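Local coordinates for protein unconventional myosin IB (Entamoeba histolytica, PDB 5XGG) that is a class I myosin whose C-terminal SH3 domain probably recognises proline-rich ligands, linking the motor to partner proteins, at residues L4-A9 and G26-I31; Y11-A16 and N52-E57. All coordinates share one frame; numbering follows the deposited sequence.

Overall arrangement
Contacts 1 and 2 lie in one small SH3 domain, their centres about 10 Å apart. Contact 1 pairs strand 6-9 with the start of strand 28-35, close to the centre of the chain; contact 2 brings the loop after strand 6-9 against the 3-10 turn that leads into strand 55-57. Both reach the same antiparallel sheet, in which strand 6-9 lies between strands 28-35 and 55-57, and Lys8 N approaches Lys56 O at 2.9 Å, a probable hydrogen bond. Along the chain the segments alternate (4-9, 11-16, 26-31, 52-57), so the two contacts cross along the chain. The result joins the strand core of the domain to the aromatic surface on which SH3 domains receive ligands.

Contact 1. Residues L4-A9 and G26-I31; sequences LPQVKA and GDIITI
Gln6 and Thr30 face each other as a non-hydrogen-bonded antiparallel pair, their side chains side by side and pointing the same way. With CG beside the backbone N (chi1 -72°) and an extended chain beyond it, Gln6 brings NE2 to Thr30 OG1 at 3.2 Å; the N-H...O angle is nearly linear at 174°, and the hydroxyl oxygen lies in the amide plane. Thr30 turns its other branch to Leu4, whose CD1 meets Thr30 CG2 at 3.5 Å, the two side chains crossing at about a right angle. On the same face as Gln6, Ile28 CD1 rests 3.9 Å from Lys8 CG.

The opposite face is apolar. Val7 sets CG2 against Ile29 CB at 3.8 Å and CG1 against Ile31 CG1 at 3.9 Å, and Trp39 of the next strand touches both Val7 and Ile31. Val7 and Ile29 form a hydrogen-bonded pair with two backbone hydrogen bonds, Val7 N to Ile29 O at 2.9 Å. At the end of strand 6-9, Gly26 N gives a hydrogen bond of 2.9 Å to Ala9 O.

The chemistry is thus two-sided: buried Val7, Ile29 and Ile31 contribute to the hydrophobic core of the SH3 barrel, while an in-plane amide-to-hydroxyl hydrogen bond probably restrains the Gln6 amide on the outer face.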
ATOM      1  N   LEU A   4      -9.278   6.444   3.635  1.00 11.63           N
ATOM      2  CA  LEU A   4      -8.899   5.091   3.238  1.00 10.64           C
ATOM      3  C   LEU A   4      -7.686   4.709   4.059  1.00 10.37           C
ATOM      4  O   LEU A   4      -6.988   5.533   4.554  1.00 11.31           O
ATOM      5  CB  LEU A   4      -8.523   5.079   1.763  1.00 11.28           C
ATOM      6  CG  LEU A   4      -9.636   5.293   0.748  1.00 11.37           C
ATOM      7  CD1 LEU A   4      -9.086   5.448  -0.684  1.00 12.74           C
ATOM      8  CD2 LEU A   4     -10.523   4.103   0.720  1.00 13.88           C
ATOM      9  N   PRO A   5      -7.424   3.394   4.229  1.00 10.32           N
ATOM     10  CA  PRO A   5      -6.177   2.995   4.918  1.00  9.58           C
ATOM     11  C   PRO A   5      -4.919   3.406   4.156  1.00 10.12           C
ATOM     12  O   PRO A   5      -4.993   3.424   2.914  1.00  9.73           O
ATOM     13  CB  PRO A   5      -6.296   1.513   4.954  1.00 10.12           C
ATOM     14  CG  PRO A   5      -7.713   1.172   4.598  1.00 10.52           C
ATOM     15  CD  PRO A   5      -8.179   2.255   3.709  1.00  9.95           C
ATOM     16  N   GLN A   6      -3.840   3.746   4.852  1.00  8.86           N
ATOM     17  CA  GLN A   6      -2.590   4.044   4.186  1.00  9.69           C
ATOM     18  C   GLN A   6      -1.511   3.259   4.853  1.00  9.87           C
ATOM     19  O   GLN A   6      -1.675   2.889   6.056  1.00 10.06           O
ATOM     20  CB  GLN A   6      -2.269   5.472   4.244  1.00 11.55           C
ATOM     21  CG  GLN A   6      -3.213   6.321   3.304  1.00 12.89           C
ATOM     22  CD  GLN A   6      -2.717   7.719   3.244  1.00 13.71           C
ATOM     23  OE1 GLN A   6      -2.441   8.266   4.320  1.00 19.38           O
ATOM     24  NE2 GLN A   6      -2.589   8.312   2.080  1.00 14.37           N
ATOM     25  N   VAL A   7      -0.509   2.892   4.076  1.00  9.13           N
ATOM     26  CA  VAL A   7       0.568   2.045   4.553  1.00  8.65           C
ATOM     27  C   VAL A   7       1.859   2.692   4.116  1.00  8.33           C
ATOM     28  O   VAL A   7       1.937   3.471   3.154  1.00  7.99           O
ATOM     29  CB  VAL A   7       0.522   0.578   4.007  1.00  8.98           C
ATOM     30  CG1 VAL A   7      -0.793  -0.132   4.371  1.00  9.37           C
ATOM     31  CG2 VAL A   7       0.764   0.507   2.498  1.00  9.47           C
ATOM     32  N   LYS A   8       2.907   2.405   4.872  1.00  9.81           N
ATOM     33  CA  LYS A   8       4.278   2.838   4.503  1.00  9.07           C
ATOM     34  C   LYS A   8       5.126   1.615   4.161  1.00  8.28           C
ATOM     35  O   LYS A   8       5.129   0.609   4.916  1.00  8.52           O
ATOM     36  CB  LYS A   8       4.907   3.537   5.690  1.00 11.72           C
ATOM     37  CG  LYS A   8       6.256   4.132   5.401  1.00 15.04           C
ATOM     38  CD  LYS A   8       6.606   4.994   6.614  1.00 21.75           C
ATOM     39  CE  LYS A   8       8.028   5.420   6.628  1.00 26.35           C
ATOM     40  NZ  LYS A   8       8.159   6.538   7.627  1.00 30.17           N
ATOM     41  N   ALA A   9       5.770   1.646   3.004  1.00  7.76           N
ATOM     42  CA  ALA A   9       6.608   0.519   2.571  1.00  7.32           C
ATOM     43  C   ALA A   9       7.834   0.406   3.510  1.00  7.17           C
ATOM     44  O   ALA A   9       8.498   1.377   3.796  1.00  7.78           O
ATOM     45  CB  ALA A   9       7.083   0.751   1.144  1.00  7.07           C
ATOM     46  N   GLY A  26       9.588   3.544   2.150  1.00  9.00           N
ATOM     47  CA  GLY A  26       9.056   4.801   2.567  1.00 10.17           C
ATOM     48  C   GLY A  26       7.847   5.322   1.851  1.00 10.19           C
ATOM     49  O   GLY A  26       7.208   6.376   2.323  1.00 10.17           O
ATOM     50  N   ASP A  27       7.577   4.719   0.682  1.00  9.53           N
ATOM     51  CA  ASP A  27       6.414   5.115  -0.089  1.00  8.99           C
ATOM     52  C   ASP A  27       5.193   4.944   0.735  1.00  9.16           C
ATOM     53  O   ASP A  27       5.038   3.934   1.431  1.00  9.25           O
ATOM     54  CB  ASP A  27       6.272   4.361  -1.392  1.00  8.42           C
ATOM     55  CG  ASP A  27       7.236   4.820  -2.481  1.00  9.86           C
ATOM     56  OD1 ASP A  27       7.921   5.893  -2.368  1.00 11.08           O
ATOM     57  OD2 ASP A  27       7.329   4.151  -3.523  1.00 10.43           O
ATOM     58  N   ILE A  28       4.281   5.952   0.637  1.00  9.35           N
ATOM     59  CA  ILE A  28       2.976   5.950   1.330  1.00  9.05           C
ATOM     60  C   ILE A  28       1.915   5.571   0.304  1.00  7.14           C
ATOM     61  O   ILE A  28       1.736   6.291  -0.703  1.00  8.82           O
ATOM     62  CB  ILE A  28       2.580   7.345   1.974  1.00 10.30           C
ATOM     63  CG1 ILE A  28       3.713   7.902   2.858  1.00 13.49           C
ATOM     64  CG2 ILE A  28       1.249   7.268   2.679  1.00 10.18           C
ATOM     65  CD1 ILE A  28       4.151   7.025   3.909  1.00 14.81           C
ATOM     66  N   ILE A  29       1.375   4.392   0.470  1.00  6.82           N
ATOM     67  CA  ILE A  29       0.456   3.739  -0.461  1.00  7.08           C
ATOM     68  C   ILE A  29      -0.955   3.713   0.161  1.00  7.38           C
ATOM     69  O   ILE A  29      -1.141   3.322   1.305  1.00  7.40           O
ATOM     70  CB  ILE A  29       0.970   2.309  -0.811  1.00  7.20           C
ATOM     71  CG1 ILE A  29       2.394   2.444  -1.283  1.00  7.51           C
ATOM     72  CG2 ILE A  29       0.045   1.666  -1.809  1.00  7.29           C
ATOM     73  CD1 ILE A  29       3.057   1.094  -1.401  1.00  8.99           C
ATOM     74  N   THR A  30      -1.956   4.168  -0.624  1.00  8.00           N
ATOM     75  CA  THR A  30      -3.361   4.121  -0.237  1.00  8.13           C
ATOM     76  C   THR A  30      -3.990   2.782  -0.590  1.00  7.58           C
ATOM     77  O   THR A  30      -3.800   2.289  -1.678  1.00  8.21           O
ATOM     78  CB  THR A  30      -4.054   5.307  -0.933  1.00  8.85           C
ATOM     79  OG1 THR A  30      -3.425   6.546  -0.488  1.00 10.53           O
ATOM     80  CG2 THR A  30      -5.545   5.312  -0.538  1.00 10.39           C
ATOM     81  N   ILE A  31      -4.793   2.190   0.291  1.00  7.59           N
ATOM     82  CA  ILE A  31      -5.330   0.848   0.118  1.00  8.02           C
ATOM     83  C   ILE A  31      -6.785   0.924  -0.319  1.00 10.00           C
ATOM     84  O   ILE A  31      -7.615   1.534   0.359  1.00  8.95           O
ATOM     85  CB  ILE A  31      -5.168  -0.004   1.406  1.00  8.00           C
ATOM     86  CG1 ILE A  31      -3.699   0.027   1.801  1.00  7.88           C
ATOM     87  CG2 ILE A  31      -5.721  -1.392   1.135  1.00  7.60           C
ATOM     88  CD1 ILE A  31      -2.685  -0.533   0.794  1.00  8.08           C
TER

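Contact 2. Residues Y11-A16 and N52-E57; sequences YPYTAA and NNYVKE
The aromatic cluster of Tyr11, Tyr13 and Tyr54 belongs to the surface that in SH3 domains usually receives proline-rich ligands, with Tyr11 and Tyr13 in the ALYPY sequence that begins at the end of strand 6-9. Tyr54 is its hub. The edge of Tyr13 is directed at the Tyr54 face in a T-shaped pair, with centroids 5.1 Å apart and planes at 73°. Tyr13 CD1 does the touching: it stands over the rim of that face, 3.7 Å from Tyr54 CE2. A chi1 of -175°, which places CG opposite the backbone N, directs the Tyr13 ring to this position.

Tyr11 makes a looser edge-to-face pair with Tyr54, the centroids 6.0 Å apart and the planes nearly perpendicular at 83°. Here the nearest side-chain approach sets the aliphatic Tyr11 CB against the ring carbon Tyr54 CD2, at 4.0 Å. Tyr11 CE2 also lies 3.8 Å from Asn53 O, which sits at the ring edge near its plane. Pro12 O comes to the edge of the Tyr54 ring, 3.4 Å from Tyr54 CE2.

Tyr13 OH is hydrogen-bonded to Glu20, and Trp38 also touches Tyr13. No hydrogen bond joins the two segments, so van der Waals packing and, probably, ring electrostatics hold them: Tyr11 and Tyr13 each stand steeply against Tyr54, with backbone carbonyls at the edges of the Tyr11 and Tyr54 rings, an aromatic relief consistent with the proline-accommodating grooves of SH3 domains.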
ATOM      1  N   TYR A  11      10.114  -2.286   2.794  1.00  8.43           N
ATOM      2  CA  TYR A  11      11.164  -2.724   1.841  1.00  8.68           C
ATOM      3  C   TYR A  11      10.652  -2.373   0.413  1.00 10.59           C
ATOM      4  O   TYR A  11       9.396  -2.224   0.215  1.00  9.34           O
ATOM      5  CB  TYR A  11      11.315  -4.225   1.946  1.00  9.12           C
ATOM      6  CG  TYR A  11      11.148  -4.737   3.323  1.00  9.66           C
ATOM      7  CD1 TYR A  11      12.179  -4.528   4.311  1.00  9.56           C
ATOM      8  CD2 TYR A  11       9.964  -5.445   3.723  1.00 10.09           C
ATOM      9  CE1 TYR A  11      11.962  -4.951   5.642  1.00 10.34           C
ATOM     10  CE2 TYR A  11       9.787  -5.857   5.004  1.00 11.07           C
ATOM     11  CZ  TYR A  11      10.776  -5.600   5.965  1.00 11.48           C
ATOM     12  OH  TYR A  11      10.521  -6.016   7.280  1.00 14.80           O
ATOM     13  N   PRO A  12      11.556  -2.235  -0.579  1.00  9.97           N
ATOM     14  CA  PRO A  12      11.092  -2.005  -1.897  1.00 11.18           C
ATOM     15  C   PRO A  12      10.498  -3.289  -2.475  1.00 10.07           C
ATOM     16  O   PRO A  12      10.801  -4.342  -2.031  1.00  9.79           O
ATOM     17  CB  PRO A  12      12.400  -1.605  -2.664  1.00 12.18           C
ATOM     18  CG  PRO A  12      13.436  -2.395  -2.044  1.00 12.42           C
ATOM     19  CD  PRO A  12      13.041  -2.436  -0.573  1.00 13.07           C
ATOM     20  N   TYR A  13       9.712  -3.143  -3.521  1.00  8.44           N
ATOM     21  CA  TYR A  13       9.094  -4.284  -4.211  1.00  7.56           C
ATOM     22  C   TYR A  13       9.053  -3.978  -5.668  1.00  7.51           C
ATOM     23  O   TYR A  13       8.612  -2.892  -6.053  1.00  7.99           O
ATOM     24  CB  TYR A  13       7.692  -4.532  -3.682  1.00  7.73           C
ATOM     25  CG  TYR A  13       7.036  -5.779  -4.284  1.00  7.50           C
ATOM     26  CD1 TYR A  13       7.529  -7.032  -4.008  1.00  7.21           C
ATOM     27  CD2 TYR A  13       6.006  -5.679  -5.216  1.00  7.35           C
ATOM     28  CE1 TYR A  13       7.013  -8.132  -4.642  1.00  6.91           C
ATOM     29  CE2 TYR A  13       5.462  -6.777  -5.814  1.00  7.25           C
ATOM     30  CZ  TYR A  13       5.965  -7.991  -5.539  1.00  7.81           C
ATOM     31  OH  TYR A  13       5.499  -9.175  -6.122  1.00  9.72           O
ATOM     32  N   THR A  14       9.436  -4.947  -6.502  1.00  8.17           N
ATOM     33  CA  THR A  14       9.240  -4.885  -7.949  1.00  8.91           C
ATOM     34  C   THR A  14       8.131  -5.774  -8.382  1.00  8.60           C
ATOM     35  O   THR A  14       8.148  -6.973  -8.148  1.00  9.16           O
ATOM     36  CB  THR A  14      10.519  -5.317  -8.702  1.00  9.65           C
ATOM     37  OG1 THR A  14      11.554  -4.440  -8.306  1.00 11.27           O
ATOM     38  CG2 THR A  14      10.347  -5.228 -10.151  1.00 10.82           C
ATOM     39  N   ALA A  15       7.118  -5.185  -8.966  1.00  9.30           N
ATOM     40  CA  ALA A  15       6.002  -5.919  -9.502  1.00 10.36           C
ATOM     41  C   ALA A  15       6.409  -7.086 -10.373  1.00 10.80           C
ATOM     42  O   ALA A  15       7.295  -6.921 -11.230  1.00 12.29           O
ATOM     43  CB  ALA A  15       5.116  -4.982 -10.301  1.00 11.42           C
ATOM     44  N   ALA A  16       5.730  -8.203 -10.166  1.00 11.85           N
ATOM     45  CA  ALA A  16       6.053  -9.419 -10.907  1.00 14.26           C
ATOM     46  C   ALA A  16       5.228  -9.494 -12.207  1.00 13.60           C
ATOM     47  O   ALA A  16       5.483 -10.382 -13.011  1.00 14.98           O
ATOM     48  CB  ALA A  16       5.787 -10.659 -10.075  1.00 14.72           C
ATOM     49  N   ASN A  52       1.158  -7.443   1.398  1.00  7.41           N
ATOM     50  CA  ASN A  52       0.968  -6.706   2.615  1.00  9.45           C
ATOM     51  C   ASN A  52       2.089  -6.865   3.627  1.00  8.94           C
ATOM     52  O   ASN A  52       2.231  -6.046   4.451  1.00  9.82           O
ATOM     53  CB  ASN A  52      -0.427  -6.983   3.227  1.00 10.82           C
ATOM     54  CG  ASN A  52      -0.560  -8.385   3.858  1.00 14.69           C
ATOM     55  OD1 ASN A  52       0.382  -8.963   4.330  1.00 18.65           O
ATOM     56  ND2 ASN A  52      -1.783  -8.888   3.914  1.00 16.28           N
ATOM     57  N   ASN A  53       2.906  -7.948   3.529  1.00  7.27           N
ATOM     58  CA  ASN A  53       4.034  -8.093   4.428  1.00  7.75           C
ATOM     59  C   ASN A  53       5.263  -7.284   4.033  1.00  7.43           C
ATOM     60  O   ASN A  53       6.285  -7.390   4.737  1.00  8.30           O
ATOM     61  CB  ASN A  53       4.335  -9.571   4.608  1.00  7.94           C
ATOM     62  CG  ASN A  53       4.738 -10.307   3.311  1.00  7.86           C
ATOM     63  OD1 ASN A  53       4.820  -9.732   2.257  1.00  7.55           O
ATOM     64  ND2 ASN A  53       4.917 -11.638   3.415  1.00  7.57           N
ATOM     65  N   TYR A  54       5.130  -6.375   3.023  1.00  6.79           N
ATOM     66  CA  TYR A  54       6.152  -5.379   2.685  1.00  6.15           C
ATOM     67  C   TYR A  54       5.902  -4.052   3.275  1.00  6.50           C
ATOM     68  O   TYR A  54       6.710  -3.158   3.176  1.00  5.89           O
ATOM     69  CB  TYR A  54       6.420  -5.256   1.176  1.00  5.40           C
ATOM     70  CG  TYR A  54       7.249  -6.319   0.587  1.00  5.68           C
ATOM     71  CD1 TYR A  54       6.860  -7.667   0.630  1.00  5.52           C
ATOM     72  CD2 TYR A  54       8.395  -6.011  -0.164  1.00  5.39           C
ATOM     73  CE1 TYR A  54       7.652  -8.635   0.004  1.00  6.11           C
ATOM     74  CE2 TYR A  54       9.224  -6.995  -0.701  1.00  5.87           C
ATOM     75  CZ  TYR A  54       8.806  -8.288  -0.676  1.00  6.27           C
ATOM     76  OH  TYR A  54       9.586  -9.231  -1.305  1.00  7.49           O
ATOM     77  N   VAL A  55       4.740  -3.886   3.889  1.00  7.02           N
ATOM     78  CA  VAL A  55       4.324  -2.589   4.376  1.00  7.33           C
ATOM     79  C   VAL A  55       3.752  -2.637   5.785  1.00  8.10           C
ATOM     80  O   VAL A  55       3.548  -3.706   6.331  1.00  8.46           O
ATOM     81  CB  VAL A  55       3.240  -2.049   3.415  1.00  7.60           C
ATOM     82  CG1 VAL A  55       3.679  -2.074   1.936  1.00  6.89           C
ATOM     83  CG2 VAL A  55       1.901  -2.760   3.589  1.00  7.80           C
ATOM     84  N   LYS A  56       3.583  -1.448   6.353  1.00  9.83           N
ATOM     85  CA  LYS A  56       3.010  -1.256   7.707  1.00 11.79           C
ATOM     86  C   LYS A  56       1.953  -0.215   7.672  1.00 11.26           C
ATOM     87  O   LYS A  56       2.193   0.928   7.231  1.00 11.20           O
ATOM     88  CB  LYS A  56       4.052  -0.798   8.697  1.00 14.50           C
ATOM     89  CG  LYS A  56       3.577  -0.959  10.153  1.00 21.25           C
ATOM     90  CD  LYS A  56       4.397  -0.077  11.086  1.00 27.24           C
ATOM     91  CE  LYS A  56       4.313  -0.570  12.534  1.00 33.42           C
ATOM     92  NZ  LYS A  56       4.349   0.569  13.499  1.00 38.72           N
ATOM     93  N   GLU A  57       0.787  -0.622   8.155  1.00 11.34           N
ATOM     94  CA  GLU A  57      -0.386   0.249   8.110  1.00 14.12           C
ATOM     95  C   GLU A  57      -0.142   1.410   9.024  1.00 16.16           C
ATOM     96  O   GLU A  57       0.402   1.230  10.078  1.00 18.04           O
ATOM     97  CB  GLU A  57      -1.669  -0.550   8.426  1.00 18.01           C
ATOM     98  CG  GLU A  57      -2.912   0.221   7.970  1.00 22.05           C
ATOM     99  CD  GLU A  57      -4.165  -0.505   8.289  1.00 25.65           C
ATOM    100  OE1 GLU A  57      -4.123  -1.699   8.768  1.00 29.97           O
ATOM    101  OE2 GLU A  57      -5.183   0.165   8.033  1.00 34.40           O
TER